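Local coordinates for protein putative hexose oxidase (Nonomuraea sp. ATCC 39727, PDB 5AWV) that probably oxidises the sugar of a teicoplanin-type glycopeptide antibiotic, using a flavin-adenine dinucleotide cofactor held by covalent bonds to the protein, at residues R319-A322 / R323-D327. Sequence-based numbering, arbitrary orientation.
Sequences RPDA and RRLLD
Arg323 meets the turn before it through water: one molecule takes the N-H of Arg323 and donates to Pro320 O. The side chain of Arg323 leads off along its own helix, where NE reaches Asp327 OD1 at 3.1 Å on the carboxylate's syn side, almost perfectly straight (178°), and the salt bridge includes OD2 as well, 2.9 Å from NE. At Arg324 a second water, bonded to the same Pro320 O at 2.8 Å, takes the backbone N at 3.0 Å. Its side chain folds back instead; the bend at chi3 (-81°) lays one guanidinium face over Asp321 CB, which lies toward the rim, 3.5 Å from NH2. This is the amino-terminal end of helix 322-334, entered from strand 309-316 through a type I turn spanning Arg319 to Ala322, itself closed by Ala322 N on Arg319 O. Leu325 N makes a helical i+4 to i bond to Asp321 O at 2.8 Å, while its isobutyl group lies across the Asp321 carboxylate, CD1 being 3.8 Å from OD2. Leu326 N repeats that bond one residue on, to Ala322 O; with CG anti to the backbone N (chi1 -175°), its side chain runs away from the turn and packs on Ile313, Val315 and Pro345 of the neighbouring strands.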
ATOM      1  N   ARG A 319      -1.421  13.571  25.270  1.00 33.96           N
ATOM      2  CA  ARG A 319      -2.207  13.703  26.514  1.00 35.23           C
ATOM      3  C   ARG A 319      -1.455  13.082  27.710  1.00 30.87           C
ATOM      4  O   ARG A 319      -0.614  12.163  27.557  1.00 23.22           O
ATOM      5  CB  ARG A 319      -3.633  13.153  26.349  1.00 38.69           C
ATOM      6  CG  ARG A 319      -4.448  13.882  25.260  1.00 42.43           C
ATOM      7  CD  ARG A 319      -5.785  13.243  24.917  1.00 48.80           C
ATOM      8  NE  ARG A 319      -6.912  13.926  25.584  1.00 57.75           N
ATOM      9  CZ  ARG A 319      -7.474  13.571  26.744  1.00 67.59           C
ATOM     10  NH1 ARG A 319      -7.047  12.488  27.431  1.00 71.41           N
ATOM     11  NH2 ARG A 319      -8.486  14.308  27.228  1.00 64.04           N
ATOM     12  N   PRO A 320      -1.673  13.661  28.883  1.00 34.75           N
ATOM     13  CA  PRO A 320      -0.970  13.190  30.099  1.00 35.17           C
ATOM     14  C   PRO A 320      -1.331  11.777  30.544  1.00 28.95           C
ATOM     15  O   PRO A 320      -0.502  11.207  31.179  1.00 32.84           O
ATOM     16  CB  PRO A 320      -1.349  14.229  31.190  1.00 39.67           C
ATOM     17  CG  PRO A 320      -2.529  14.966  30.663  1.00 43.45           C
ATOM     18  CD  PRO A 320      -2.494  14.867  29.149  1.00 41.99           C
ATOM     19  N   ASP A 321      -2.434  11.183  30.091  1.00 29.51           N
ATOM     20  CA  ASP A 321      -2.724   9.743  30.377  1.00 29.02           C
ATOM     21  C   ASP A 321      -1.945   8.688  29.525  1.00 26.06           C
ATOM     22  O   ASP A 321      -2.111   7.487  29.703  1.00 23.30           O
ATOM     23  CB  ASP A 321      -4.243   9.458  30.340  1.00 31.12           C
ATOM     24  CG  ASP A 321      -4.833   9.569  28.962  1.00 39.86           C
ATOM     25  OD1 ASP A 321      -4.128  10.178  28.116  1.00 41.23           O
ATOM     26  OD2 ASP A 321      -5.983   9.066  28.703  1.00 39.62           O
ATOM     27  N   ALA A 322      -1.099   9.138  28.591  1.00 21.83           N
ATOM     28  CA  ALA A 322      -0.560   8.230  27.604  1.00 22.08           C
ATOM     29  C   ALA A 322       0.218   7.105  28.277  1.00 21.45           C
ATOM     30  O   ALA A 322       0.132   5.939  27.871  1.00 18.00           O
ATOM     31  CB  ALA A 322       0.363   8.973  26.643  1.00 21.49           C
ATOM     32  N   ARG A 323       1.053   7.462  29.248  1.00 21.34           N
ATOM     33  CA  ARG A 323       1.843   6.403  29.954  1.00 22.51           C
ATOM     34  C   ARG A 323       0.929   5.397  30.666  1.00 19.59           C
ATOM     35  O   ARG A 323       1.136   4.180  30.595  1.00 19.15           O
ATOM     36  CB  ARG A 323       2.843   6.990  30.945  1.00 24.50           C
ATOM     37  CG  ARG A 323       3.600   5.939  31.751  1.00 26.60           C
ATOM     38  CD  ARG A 323       4.466   5.059  30.851  1.00 30.42           C
ATOM     39  NE  ARG A 323       5.038   3.937  31.594  1.00 34.26           N
ATOM     40  CZ  ARG A 323       6.152   3.968  32.321  1.00 40.55           C
ATOM     41  NH1 ARG A 323       6.964   5.025  32.321  1.00 37.09           N
ATOM     42  NH2 ARG A 323       6.500   2.884  33.001  1.00 46.30           N
ATOM     43  N   ARG A 324      -0.134   5.901  31.265  1.00 22.97           N
ATOM     44  CA  ARG A 324      -1.131   4.983  31.881  1.00 24.25           C
ATOM     45  C   ARG A 324      -1.758   4.094  30.879  1.00 21.91           C
ATOM     46  O   ARG A 324      -2.005   2.936  31.154  1.00 18.67           O
ATOM     47  CB  ARG A 324      -2.291   5.713  32.523  1.00 25.16           C
ATOM     48  CG  ARG A 324      -2.207   5.885  33.964  1.00 30.72           C
ATOM     49  CD  ARG A 324      -3.507   6.471  34.482  1.00 30.30           C
ATOM     50  NE  ARG A 324      -3.510   7.914  34.283  1.00 31.68           N
ATOM     51  CZ  ARG A 324      -4.574   8.615  33.888  1.00 33.73           C
ATOM     52  NH1 ARG A 324      -5.714   8.035  33.528  1.00 32.06           N
ATOM     53  NH2 ARG A 324      -4.462   9.915  33.772  1.00 39.01           N
ATOM     54  N   LEU A 325      -2.131   4.644  29.715  1.00 19.48           N
ATOM     55  CA  LEU A 325      -2.780   3.781  28.752  1.00 19.81           C
ATOM     56  C   LEU A 325      -1.896   2.683  28.274  1.00 15.80           C
ATOM     57  O   LEU A 325      -2.348   1.540  28.038  1.00 15.88           O
ATOM     58  CB  LEU A 325      -3.243   4.600  27.548  1.00 21.70           C
ATOM     59  CG  LEU A 325      -4.295   5.663  27.781  1.00 22.05           C
ATOM     60  CD1 LEU A 325      -4.611   6.361  26.415  1.00 23.99           C
ATOM     61  CD2 LEU A 325      -5.564   5.188  28.505  1.00 22.05           C
ATOM     62  N   LEU A 326      -0.627   3.045  28.075  1.00 16.53           N
ATOM     63  CA  LEU A 326       0.396   2.122  27.577  1.00 17.47           C
ATOM     64  C   LEU A 326       0.595   0.980  28.575  1.00 16.69           C
ATOM     65  O   LEU A 326       0.586  -0.223  28.215  1.00 17.36           O
ATOM     66  CB  LEU A 326       1.656   2.916  27.402  1.00 19.43           C
ATOM     67  CG  LEU A 326       2.886   2.281  26.782  1.00 25.09           C
ATOM     68  CD1 LEU A 326       4.134   2.284  27.604  1.00 32.23           C
ATOM     69  CD2 LEU A 326       2.788   1.049  26.008  1.00 25.22           C
ATOM     70  N   ASP A 327       0.655   1.394  29.853  1.00 17.25           N
ATOM     71  CA  ASP A 327       0.904   0.416  30.970  1.00 18.52           C
ATOM     72  C   ASP A 327      -0.218  -0.509  31.136  1.00 16.45           C
ATOM     73  O   ASP A 327      -0.036  -1.713  31.286  1.00 17.94           O
ATOM     74  CB  ASP A 327       1.231   1.136  32.269  1.00 18.27           C
ATOM     75  CG  ASP A 327       2.643   1.693  32.290  1.00 20.05           C
ATOM     76  OD1 ASP A 327       3.461   1.266  31.462  1.00 26.57           O
ATOM     77  OD2 ASP A 327       2.875   2.625  33.110  1.00 24.16           O
TER
HETATM   78  O   HOH W   1       2.024  10.213  29.939  1.00 27.98           O
HETATM   79  O   HOH W   2      -0.030   8.728  32.359  1.00 30.06           O